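Local coordinates for protein putative aspartyl-tRNA synthetase (Leishmania major, PDB 6OD8) that probably joins L-aspartate to tRNA(Asp) at the expense of ATP, as a class II aminoacyl-tRNA synthetase, at residues I528-E531 against R532-L536; N336-F339 against E340-T344; V504-T507 against P508-E511; L262-N266 against R267-L271. All blocks are in the same frame, centred on the assembly; numbering follows the deposited sequence.

Contact 1 of 4, residues I528-E531 against R532-L536; sequences IGLE and RVVML
Val533 N bonds to Gly529 O at 2.9 Å, and this bond starts the helix. Gly529 is the N-cap residue, at the end of a strand. Val534 N then bonds to Leu530 O at 3.1 Å, nearly straight at 165°. Met535 N bonds to Glu531 O at 2.9 Å.

A water bridges the glutamate side chain and the backbone. It donates to Glu531 OE1 at 2.9 Å and accepts from Arg532 N, also at 2.9 Å. The glutamate chain bends at chi2 (89°), which brings its carboxylate back beside the first turn. The same OE1 also takes the backbone N-H of Val312. Arg532 NH1 makes a weak bond to Met535 SD, which lies at the guanidinium edge, while Leu536 CD1 sits over one guanidinium face. Arg532 NH2 has Glu480 as its salt-bridge partner.

The apolar contacts are light. Ile528 CG2 meets Val533 CB at 4.1 Å, and Leu530 CD1 lies 4.5 Å from Val534 CG2.

The GIGLER sequence and its strand-to-helix step are motif 3 of class II synthetases, part of the ATP site in this family. Strand 523-529 lies between strands 310-319 and 480-487, antiparallel to both. The helix is flanked by helix 215-237, helix 325-342 and strand 480-487.

Contact 2 of 4, residues N336-F339 against E340-T344; sequences NYIF and ERLAT. With EDO (1,2-ethanediol), chain I.
Tyr337 O is gripped by two N-H groups of one residue. Arg341 N reaches it at 3.2 Å as the regular helix bond, and Arg341 NH1 reaches it at 3.3 Å from the opposite face of the carbonyl plane. The oxygen lies at the guanidinium edge, close to its plane. This second bond limits how the guanidinium can turn.

The guanidinium also lies flat on the Tyr337 ring, with planes 8° apart and centres 3.6 Å apart. It is a cation-pi stack, and CZ sits over the face. Arg341 NH1 lies 3.2 Å from Tyr337 CD1. Further down the arginine, CD makes a CH-pi contact with the same face. The chain is extended from CG to NE (chi2 166°, chi3 -176°). This brings CD beside Tyr337 CE2 and CZ, and the guanidinium then lies across the face to CD1. On the other guanidinium face is C1 of the ethanediol, probably from the crystallisation liquor.

This is an i to i+4 pair near the C-terminal end of helix 325-342, in the class II catalytic domain. Tyr337 also meets Phe234 of helix 215-237 edge-to-face. Ile338 CG2 and Leu342 CD1 lie side by side at 3.8 Å, one turn apart.

A water donates to both Asn336 OD1 and Glu340 OE1. Asn336 OD1 also accepts from Trp363 NE1. Glu340 OE2 takes a hydrogen bond from ethanediol O2 at 2.7 Å.

Contact 3 of 4, residues V504-T507 against P508-E511; sequences VDLT and PIKE
Leu506, Thr507, Pro508 and Ile509 form a surface beta turn that leads into helix 510-514. It lies in the loop after helix 492-501, within the class II synthetase catalytic region. Ile509 N bonds to Leu506 O at 2.9 Å and 167°, which closes the turn. The donor stands above the carbonyl plane. The backbone at Thr507 and Pro508 has the angles of a type I turn.

An apolar contact accompanies this bond. Leu506 CD2 meets Ile509 CD1 at 3.8 Å, and the two chains cross at a slant. Ile509 CG1 sits between its backbone N and carbonyl carbon (chi1 52°). That places CG1 3.5 Å from Leu506 O. Phe458 touches both residues from a loop, and Leu496 and Ala499 of helix 492-501 lie against Leu506.

Asp505 holds the start of the turn. Thr507 OG1 donates to Asp505 OD2 at 2.8 Å, on the syn side and 24° out of the carboxylate plane. Thr507 N adds a weak bond to Asp505 OD1, consistent with an Asx turn. Asp505 OD2 also rests 3.5 Å from Pro508 CD. Pro508 has no N-H to offer.

A water links the turn to the helix. It donates to Thr507 O at 2.6 Å and accepts from Lys510 N at 3.2 Å. Lys510 NZ forms a salt bridge with Glu511 OE2, from above the carboxylate plane. The geometry is consistent with an Asx turn running into a type I turn, which leads into helix 510-514 with Ile509 at the N-cap position.

Contact 4 of 4, residues L262-N266 against R267-L271; sequences LEYFN and RFAYL
Leu262 and Ala269 face each other as a hydrogen-bonded pair. Leu262 N reaches Ala269 O at 2.8 Å, and Ala269 N returns to Leu262 O at 2.9 Å. Near the turn, Tyr264 N bonds to Arg267 O at 2.7 Å, and Arg267 N to Tyr264 O at 3.0 Å. This is a beta hairpin with a two-residue loop, closed by a type II' turn from Tyr264 to Arg267.

Leu262, Tyr264, Arg267 and Ala269 share one sheet face. Tyr264 CB meets Ala269 CB at 3.8 Å, while Arg267 CG lies at the edge of the tyrosine ring. Across the hairpin, Leu262 CD2 touches Leu271 CG. The side chains of Glu263 and Phe268, a non-hydrogen-bonded pair, lie side by side, with Glu263 CG 3.9 Å from Phe268 CE1.

Arg267 bends at chi3 (-71°) and turns back on its own strand. NE and NH2 both grip Phe268 O side-on, at 2.9 and 2.8 Å. Ile248 of the neighbouring strand covers Tyr264 and Ala269.

The second subunit lies beyond. Its Thr309 and Asp552 bond to Tyr264 OH, and its Leu262 packs on Leu262. Four backbone bonds hold the strands in register. The Arg267 grip fixes its own guanidinium and gives Phe268 O two donors, and the Tyr264 hydroxyl is satisfied across the dimer interface.

Contacts 1 and 2 form one pair. Their centres are about 14 Å apart, with nearest atoms about 5 Å apart, and they do not touch. Helix 215-237 packs against both: Val227 touches Val533, and Tyr230 touches Tyr337. Contacts 3 and 4 form a second pair on the same side of the chain's centre. Their centres are about 18 Å apart and their nearest atoms about 8 Å. Both reach the C-terminal tail of the second subunit, Glu511 at Thr557 and Arg267 at Thr556. Contact 1 carries motif 3 and so marks the likely ATP site. Contacts 3 and 4 each lie about 30 Å from it between centres, so neither adjoins that motif.

Contact 1 of 4, residues I528-E531 against R532-L536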
loop_
_atom_site.group_PDB
_atom_site.type_symbol
_atom_site.label_atom_id
_atom_site.label_comp_id
_atom_site.label_asym_id
_atom_site.label_seq_id
_atom_site.Cartn_x
_atom_site.Cartn_y
_atom_site.Cartn_z
ATOM N N ILE A 528 5.750 -11.794 -2.356
ATOM C CA ILE A 528 6.796 -11.288 -3.249
ATOM C C ILE A 528 7.540 -10.169 -2.534
ATOM O O ILE A 528 6.902 -9.243 -2.030
ATOM C CB ILE A 528 6.226 -10.719 -4.571
ATOM C CG1 ILE A 528 5.238 -11.662 -5.245
ATOM C CG2 ILE A 528 7.350 -10.281 -5.521
ATOM C CD1 ILE A 528 4.301 -10.915 -6.222
ATOM N N GLY A 529 8.880 -10.226 -2.520
ATOM C CA GLY A 529 9.656 -9.088 -2.032
ATOM C C GLY A 529 9.738 -7.943 -3.031
ATOM O O GLY A 529 10.166 -8.137 -4.178
ATOM N N LEU A 530 9.333 -6.736 -2.623
ATOM C CA LEU A 530 9.243 -5.632 -3.582
ATOM C C LEU A 530 10.625 -5.203 -4.074
ATOM O O LEU A 530 10.857 -5.092 -5.283
ATOM C CB LEU A 530 8.514 -4.446 -2.935
ATOM C CG LEU A 530 8.627 -3.119 -3.710
ATOM C CD1 LEU A 530 7.890 -3.230 -5.011
ATOM C CD2 LEU A 530 8.073 -1.955 -2.851
ATOM N N GLU A 531 11.539 -4.916 -3.141
ATOM C CA GLU A 531 12.895 -4.530 -3.512
ATOM C C GLU A 531 13.568 -5.624 -4.340
ATOM O O GLU A 531 14.279 -5.325 -5.303
ATOM C CB GLU A 531 13.708 -4.231 -2.254
ATOM C CG GLU A 531 13.085 -3.129 -1.382
ATOM C CD GLU A 531 12.092 -3.655 -0.338
ATOM O OE1 GLU A 531 11.573 -4.791 -0.477
ATOM O OE2 GLU A 531 11.870 -2.922 0.640
ATOM N N ARG A 532 13.360 -6.895 -3.978
ATOM C CA ARG A 532 14.004 -7.976 -4.740
ATOM C C ARG A 532 13.431 -8.094 -6.149
ATOM O O ARG A 532 14.164 -8.359 -7.103
ATOM C CB ARG A 532 13.869 -9.318 -4.008
ATOM C CG ARG A 532 14.864 -9.506 -2.881
ATOM C CD ARG A 532 16.252 -9.818 -3.424
ATOM N NE ARG A 532 16.415 -11.243 -3.723
ATOM C CZ ARG A 532 17.387 -11.746 -4.482
ATOM N NH1 ARG A 532 18.285 -10.944 -5.049
ATOM N NH2 ARG A 532 17.449 -13.053 -4.687
ATOM N N VAL A 533 12.127 -7.895 -6.318
ATOM C CA VAL A 533 11.611 -7.978 -7.673
ATOM C C VAL A 533 12.161 -6.837 -8.530
ATOM O O VAL A 533 12.538 -7.060 -9.682
ATOM C CB VAL A 533 10.066 -8.077 -7.670
ATOM C CG1 VAL A 533 9.389 -6.733 -7.552
ATOM C CG2 VAL A 533 9.596 -8.815 -8.926
ATOM N N VAL A 534 12.293 -5.623 -7.973
ATOM C CA VAL A 534 12.886 -4.521 -8.742
ATOM C C VAL A 534 14.337 -4.839 -9.063
ATOM O O VAL A 534 14.802 -4.640 -10.191
ATOM C CB VAL A 534 12.756 -3.173 -7.988
ATOM C CG1 VAL A 534 13.563 -2.064 -8.709
ATOM C CG2 VAL A 534 11.315 -2.768 -7.857
ATOM N N MET A 535 15.063 -5.377 -8.079
ATOM C CA MET A 535 16.470 -5.709 -8.274
ATOM C C MET A 535 16.642 -6.762 -9.366
ATOM O O MET A 535 17.457 -6.597 -10.281
ATOM C CB MET A 535 17.062 -6.195 -6.949
ATOM C CG MET A 535 18.444 -6.840 -7.081
ATOM S SD MET A 535 18.948 -7.556 -5.513
ATOM C CE MET A 535 20.630 -8.013 -5.850
ATOM N N LEU A 536 15.870 -7.853 -9.298
ATOM C CA LEU A 536 16.060 -8.919 -10.290
ATOM C C LEU A 536 15.549 -8.496 -11.667
ATOM O O LEU A 536 16.173 -8.810 -12.686
ATOM C CB LEU A 536 15.369 -10.207 -9.823
ATOM C CG LEU A 536 16.062 -10.841 -8.602
ATOM C CD1 LEU A 536 15.151 -11.840 -7.902
ATOM C CD2 LEU A 536 17.383 -11.495 -9.026
HETATM O O HOH W 1 12.348 -7.466 -1.324
#

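Contact 2 of 4, residues N336-F339 against E340-T344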
loop_
_atom_site.group_PDB
_atom_site.type_symbol
_atom_site.label_atom_id
_atom_site.label_comp_id
_atom_site.label_asym_id
_atom_site.label_seq_id
_atom_site.Cartn_x
_atom_site.Cartn_y
_atom_site.Cartn_z
ATOM N N ASN A 336 2.671 -11.277 -15.374
ATOM C CA ASN A 336 2.553 -10.863 -16.767
ATOM C C ASN A 336 2.081 -9.420 -16.856
ATOM O O ASN A 336 2.655 -8.613 -17.585
ATOM C CB ASN A 336 1.585 -11.785 -17.514
ATOM C CG ASN A 336 1.535 -11.509 -19.002
ATOM O OD1 ASN A 336 2.560 -11.456 -19.675
ATOM N ND2 ASN A 336 0.338 -11.342 -19.522
ATOM N N TYR A 337 1.028 -9.089 -16.103
ATOM C CA TYR A 337 0.474 -7.739 -16.103
ATOM C C TYR A 337 1.532 -6.712 -15.721
ATOM O O TYR A 337 1.672 -5.667 -16.370
ATOM C CB TYR A 337 -0.699 -7.707 -15.118
ATOM C CG TYR A 337 -1.440 -6.391 -14.952
ATOM C CD1 TYR A 337 -2.622 -6.149 -15.646
ATOM C CD2 TYR A 337 -1.001 -5.428 -14.044
ATOM C CE1 TYR A 337 -3.339 -4.953 -15.469
ATOM C CE2 TYR A 337 -1.706 -4.227 -13.866
ATOM C CZ TYR A 337 -2.872 -3.997 -14.585
ATOM O OH TYR A 337 -3.584 -2.811 -14.410
ATOM N N ILE A 338 2.273 -6.987 -14.646
ATOM C CA ILE A 338 3.288 -6.054 -14.159
ATOM C C ILE A 338 4.380 -5.861 -15.207
ATOM O O ILE A 338 4.727 -4.730 -15.568
ATOM C CB ILE A 338 3.855 -6.541 -12.812
ATOM C CG1 ILE A 338 2.771 -6.454 -11.730
ATOM C CG2 ILE A 338 5.105 -5.747 -12.391
ATOM C CD1 ILE A 338 3.153 -7.078 -10.387
ATOM N N PHE A 339 4.935 -6.963 -15.711
ATOM C CA PHE A 339 6.050 -6.889 -16.651
ATOM C C PHE A 339 5.644 -6.184 -17.932
ATOM O O PHE A 339 6.424 -5.414 -18.510
ATOM C CB PHE A 339 6.544 -8.313 -16.992
ATOM C CG PHE A 339 7.240 -9.016 -15.858
ATOM C CD1 PHE A 339 7.901 -8.298 -14.881
ATOM C CD2 PHE A 339 7.255 -10.417 -15.796
ATOM C CE1 PHE A 339 8.558 -8.948 -13.850
ATOM C CE2 PHE A 339 7.912 -11.077 -14.780
ATOM C CZ PHE A 339 8.563 -10.340 -13.789
ATOM N N GLU A 340 4.436 -6.462 -18.414
ATOM C CA GLU A 340 3.973 -5.808 -19.635
ATOM C C GLU A 340 3.847 -4.299 -19.453
ATOM O O GLU A 340 4.160 -3.533 -20.372
ATOM C CB GLU A 340 2.644 -6.434 -20.054
ATOM C CG GLU A 340 1.819 -5.672 -21.044
ATOM C CD GLU A 340 0.455 -6.330 -21.244
ATOM O OE1 GLU A 340 0.398 -7.586 -21.253
ATOM O OE2 GLU A 340 -0.554 -5.594 -21.366
ATOM N N ARG A 341 3.440 -3.855 -18.268
ATOM C CA ARG A 341 3.305 -2.421 -18.037
ATOM C C ARG A 341 4.645 -1.768 -17.689
ATOM O O ARG A 341 4.911 -0.635 -18.110
ATOM C CB ARG A 341 2.251 -2.190 -16.950
ATOM C CG ARG A 341 0.862 -2.299 -17.584
ATOM C CD ARG A 341 -0.272 -2.436 -16.615
ATOM N NE ARG A 341 -1.515 -2.634 -17.371
ATOM C CZ ARG A 341 -1.836 -3.748 -18.032
ATOM N NH1 ARG A 341 -1.013 -4.799 -18.039
ATOM N NH2 ARG A 341 -2.983 -3.810 -18.700
ATOM N N LEU A 342 5.514 -2.468 -16.954
ATOM C CA LEU A 342 6.841 -1.912 -16.687
ATOM C C LEU A 342 7.594 -1.652 -17.976
ATOM O O LEU A 342 8.351 -0.676 -18.070
ATOM C CB LEU A 342 7.655 -2.836 -15.784
ATOM C CG LEU A 342 7.263 -2.941 -14.295
ATOM C CD1 LEU A 342 8.203 -3.944 -13.634
ATOM C CD2 LEU A 342 7.263 -1.566 -13.538
ATOM N N ALA A 343 7.385 -2.498 -18.982
ATOM C CA ALA A 343 8.090 -2.350 -20.253
ATOM C C ALA A 343 7.738 -1.054 -20.971
ATOM O O ALA A 343 8.537 -0.602 -21.797
ATOM C CB ALA A 343 7.811 -3.553 -21.164
ATOM N N THR A 344 6.585 -0.438 -20.667
ATOM C CA THR A 344 6.207 0.829 -21.292
ATOM C C THR A 344 6.934 2.031 -20.708
ATOM O O THR A 344 6.909 3.097 -21.322
ATOM C CB THR A 344 4.697 1.099 -21.183
ATOM O OG1 THR A 344 4.345 1.446 -19.835
ATOM C CG2 THR A 344 3.894 -0.117 -21.671
HETATM C C1 EDO I . 0.026 -1.101 -20.720
HETATM O O1 EDO I . -1.321 -1.029 -21.200
HETATM C C2 EDO I . 0.856 -1.972 -21.653
HETATM O O2 EDO I . 0.088 -3.109 -22.058
HETATM O O HOH W 2 2.168 -9.331 -21.779
#

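Contact 3 of 4, residues V504-T507 against P508-E511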
loop_
_atom_site.group_PDB
_atom_site.type_symbol
_atom_site.label_atom_id
_atom_site.label_comp_id
_atom_site.label_asym_id
_atom_site.label_seq_id
_atom_site.Cartn_x
_atom_site.Cartn_y
_atom_site.Cartn_z
ATOM N N VAL A 504 7.801 -28.421 14.850
ATOM C CA VAL A 504 7.482 -27.004 14.978
ATOM C C VAL A 504 6.493 -26.824 16.118
ATOM O O VAL A 504 5.514 -27.575 16.244
ATOM C CB VAL A 504 6.921 -26.422 13.666
ATOM C CG1 VAL A 504 6.427 -25.004 13.899
ATOM C CG2 VAL A 504 7.980 -26.449 12.576
ATOM N N ASP A 505 6.749 -25.814 16.944
ATOM C CA ASP A 505 5.991 -25.578 18.160
ATOM C C ASP A 505 4.880 -24.577 17.865
ATOM O O ASP A 505 5.152 -23.421 17.525
ATOM C CB ASP A 505 6.924 -25.059 19.253
ATOM C CG ASP A 505 6.192 -24.676 20.514
ATOM O OD1 ASP A 505 5.278 -25.429 20.917
ATOM O OD2 ASP A 505 6.539 -23.626 21.102
ATOM N N LEU A 506 3.636 -25.019 17.990
ATOM C CA LEU A 506 2.498 -24.167 17.691
ATOM C C LEU A 506 1.893 -23.531 18.934
ATOM O O LEU A 506 0.951 -22.734 18.804
ATOM C CB LEU A 506 1.425 -24.949 16.926
ATOM C CG LEU A 506 1.752 -25.411 15.498
ATOM C CD1 LEU A 506 0.498 -25.435 14.649
ATOM C CD2 LEU A 506 2.836 -24.571 14.818
ATOM N N THR A 507 2.430 -23.827 20.123
ATOM C CA THR A 507 1.966 -23.148 21.336
ATOM C C THR A 507 1.922 -21.627 21.211
ATOM O O THR A 507 0.981 -21.025 21.754
ATOM C CB THR A 507 2.806 -23.541 22.574
ATOM O OG1 THR A 507 4.162 -23.067 22.461
ATOM C CG2 THR A 507 2.798 -25.050 22.788
ATOM N N PRO A 508 2.855 -20.945 20.539
ATOM C CA PRO A 508 2.738 -19.487 20.437
ATOM C C PRO A 508 1.721 -18.987 19.422
ATOM O O PRO A 508 1.586 -17.767 19.282
ATOM C CB PRO A 508 4.152 -19.062 20.023
ATOM C CG PRO A 508 4.620 -20.179 19.218
ATOM C CD PRO A 508 4.131 -21.397 19.954
ATOM N N ILE A 509 1.009 -19.844 18.689
ATOM C CA ILE A 509 0.070 -19.318 17.695
ATOM C C ILE A 509 -1.265 -20.052 17.735
ATOM O O ILE A 509 -1.796 -20.461 16.693
ATOM C CB ILE A 509 0.666 -19.363 16.277
ATOM C CG1 ILE A 509 1.185 -20.769 15.947
ATOM C CG2 ILE A 509 1.744 -18.300 16.128
ATOM C CD1 ILE A 509 1.700 -20.909 14.515
ATOM N N LYS A 510 -1.823 -20.220 18.934
ATOM C CA LYS A 510 -3.075 -20.956 19.039
ATOM C C LYS A 510 -4.206 -20.284 18.260
ATOM O O LYS A 510 -5.102 -20.975 17.769
ATOM C CB LYS A 510 -3.456 -21.148 20.508
ATOM C CG LYS A 510 -3.750 -19.870 21.285
ATOM C CD LYS A 510 -4.086 -20.174 22.745
ATOM C CE LYS A 510 -4.868 -19.033 23.381
ATOM N NZ LYS A 510 -4.090 -17.763 23.458
ATOM N N GLU A 511 -4.197 -18.950 18.131
ATOM C CA GLU A 511 -5.337 -18.294 17.486
ATOM C C GLU A 511 -5.384 -18.603 15.992
ATOM O O GLU A 511 -6.466 -18.733 15.401
ATOM C CB GLU A 511 -5.284 -16.780 17.716
ATOM C CG GLU A 511 -5.570 -16.359 19.144
ATOM C CD GLU A 511 -4.299 -16.132 19.934
ATOM O OE1 GLU A 511 -3.206 -16.429 19.404
ATOM O OE2 GLU A 511 -4.390 -15.653 21.077
HETATM O O HOH W 3 -0.525 -18.886 21.532
#

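Contact 4 of 4, residues L262-N266 against R267-L271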
loop_
_atom_site.group_PDB
_atom_site.type_symbol
_atom_site.label_atom_id
_atom_site.label_comp_id
_atom_site.label_asym_id
_atom_site.label_seq_id
_atom_site.Cartn_x
_atom_site.Cartn_y
_atom_site.Cartn_z
ATOM N N LEU A 262 10.718 -6.427 21.064
ATOM C CA LEU A 262 10.555 -5.030 21.438
ATOM C C LEU A 262 9.914 -4.936 22.811
ATOM O O LEU A 262 9.185 -5.838 23.234
ATOM C CB LEU A 262 9.727 -4.277 20.403
ATOM C CG LEU A 262 8.330 -4.805 20.144
ATOM C CD1 LEU A 262 7.314 -3.641 20.186
ATOM C CD2 LEU A 262 8.291 -5.519 18.796
ATOM N N GLU A 263 10.244 -3.859 23.531
ATOM C CA GLU A 263 9.575 -3.577 24.792
ATOM C C GLU A 263 8.182 -3.042 24.495
ATOM O O GLU A 263 8.031 -2.074 23.744
ATOM C CB GLU A 263 10.364 -2.558 25.626
ATOM C CG GLU A 263 11.728 -3.028 26.075
ATOM C CD GLU A 263 12.542 -1.937 26.763
ATOM O OE1 GLU A 263 13.681 -2.233 27.174
ATOM O OE2 GLU A 263 12.054 -0.790 26.889
ATOM N N TYR A 264 7.162 -3.663 25.089
ATOM C CA TYR A 264 5.769 -3.331 24.781
ATOM C C TYR A 264 5.089 -3.071 26.113
ATOM O O TYR A 264 4.485 -3.973 26.690
ATOM C CB TYR A 264 5.072 -4.434 23.991
ATOM C CG TYR A 264 3.745 -3.985 23.379
ATOM C CD1 TYR A 264 3.711 -3.251 22.193
ATOM C CD2 TYR A 264 2.527 -4.263 24.015
ATOM C CE1 TYR A 264 2.497 -2.824 21.652
ATOM C CE2 TYR A 264 1.316 -3.856 23.469
ATOM C CZ TYR A 264 1.310 -3.138 22.288
ATOM O OH TYR A 264 0.110 -2.754 21.745
ATOM N N PHE A 265 5.197 -1.834 26.597
ATOM C CA PHE A 265 4.654 -1.433 27.899
ATOM C C PHE A 265 5.267 -2.356 28.946
ATOM O O PHE A 265 6.507 -2.404 29.032
ATOM C CB PHE A 265 3.124 -1.391 27.825
ATOM C CG PHE A 265 2.610 -0.423 26.789
ATOM C CD1 PHE A 265 2.609 0.945 27.043
ATOM C CD2 PHE A 265 2.167 -0.871 25.559
ATOM C CE1 PHE A 265 2.177 1.845 26.083
ATOM C CE2 PHE A 265 1.732 0.024 24.584
ATOM C CZ PHE A 265 1.726 1.396 24.861
ATOM N N ASN A 266 4.482 -3.068 29.748
ATOM C CA ASN A 266 4.917 -3.934 30.831
ATOM C C ASN A 266 5.319 -5.317 30.358
ATOM O O ASN A 266 5.437 -6.211 31.194
ATOM C CB ASN A 266 3.784 -4.065 31.859
ATOM C CG ASN A 266 2.487 -4.603 31.242
ATOM O OD1 ASN A 266 2.225 -4.421 30.046
ATOM N ND2 ASN A 266 1.672 -5.269 32.059
ATOM N N ARG A 267 5.439 -5.541 29.055
ATOM C CA ARG A 267 5.726 -6.870 28.545
ATOM C C ARG A 267 6.602 -6.721 27.310
ATOM O O ARG A 267 7.027 -5.614 26.956
ATOM C CB ARG A 267 4.426 -7.633 28.250
ATOM C CG ARG A 267 3.433 -6.920 27.344
ATOM C CD ARG A 267 2.452 -7.915 26.748
ATOM N NE ARG A 267 3.132 -8.762 25.764
ATOM C CZ ARG A 267 2.702 -9.947 25.338
ATOM N NH1 ARG A 267 1.589 -10.471 25.819
ATOM N NH2 ARG A 267 3.402 -10.612 24.413
ATOM N N PHE A 268 6.880 -7.838 26.654
ATOM C CA PHE A 268 7.599 -7.813 25.391
ATOM C C PHE A 268 6.698 -8.252 24.252
ATOM O O PHE A 268 5.710 -8.960 24.454
ATOM C CB PHE A 268 8.835 -8.696 25.450
ATOM C CG PHE A 268 9.845 -8.204 26.431
ATOM C CD1 PHE A 268 10.806 -7.284 26.045
ATOM C CD2 PHE A 268 9.803 -8.618 27.754
ATOM C CE1 PHE A 268 11.736 -6.806 26.957
ATOM C CE2 PHE A 268 10.722 -8.143 28.671
ATOM C CZ PHE A 268 11.692 -7.235 28.267
ATOM N N ALA A 269 7.041 -7.794 23.051
ATOM C CA ALA A 269 6.374 -8.219 21.842
ATOM C C ALA A 269 7.439 -8.403 20.766
ATOM O O ALA A 269 8.639 -8.272 21.026
ATOM C CB ALA A 269 5.288 -7.222 21.413
ATOM N N TYR A 270 6.993 -8.724 19.563
ATOM C CA TYR A 270 7.880 -9.136 18.482
ATOM C C TYR A 270 7.373 -8.550 17.177
ATOM O O TYR A 270 6.216 -8.148 17.072
ATOM C CB TYR A 270 7.964 -10.682 18.406
ATOM C CG TYR A 270 8.449 -11.233 19.699
ATOM C CD1 TYR A 270 9.804 -11.434 19.919
ATOM C CD2 TYR A 270 7.558 -11.540 20.725
ATOM C CE1 TYR A 270 10.258 -11.907 21.151
ATOM C CE2 TYR A 270 7.993 -12.003 21.942
ATOM C CZ TYR A 270 9.343 -12.191 22.153
ATOM O OH TYR A 270 9.777 -12.660 23.370
ATOM N N LEU A 271 8.258 -8.478 16.185
ATOM C CA LEU A 271 7.870 -8.021 14.861
ATOM C C LEU A 271 7.603 -9.215 13.958
ATOM O O LEU A 271 8.377 -10.185 13.932
ATOM C CB LEU A 271 8.944 -7.122 14.236
ATOM C CG LEU A 271 9.173 -5.759 14.870
ATOM C CD1 LEU A 271 10.317 -5.028 14.127
ATOM C CD2 LEU A 271 7.890 -4.933 14.816
HETATM O O HOH W 4 8.902 -4.366 29.259
#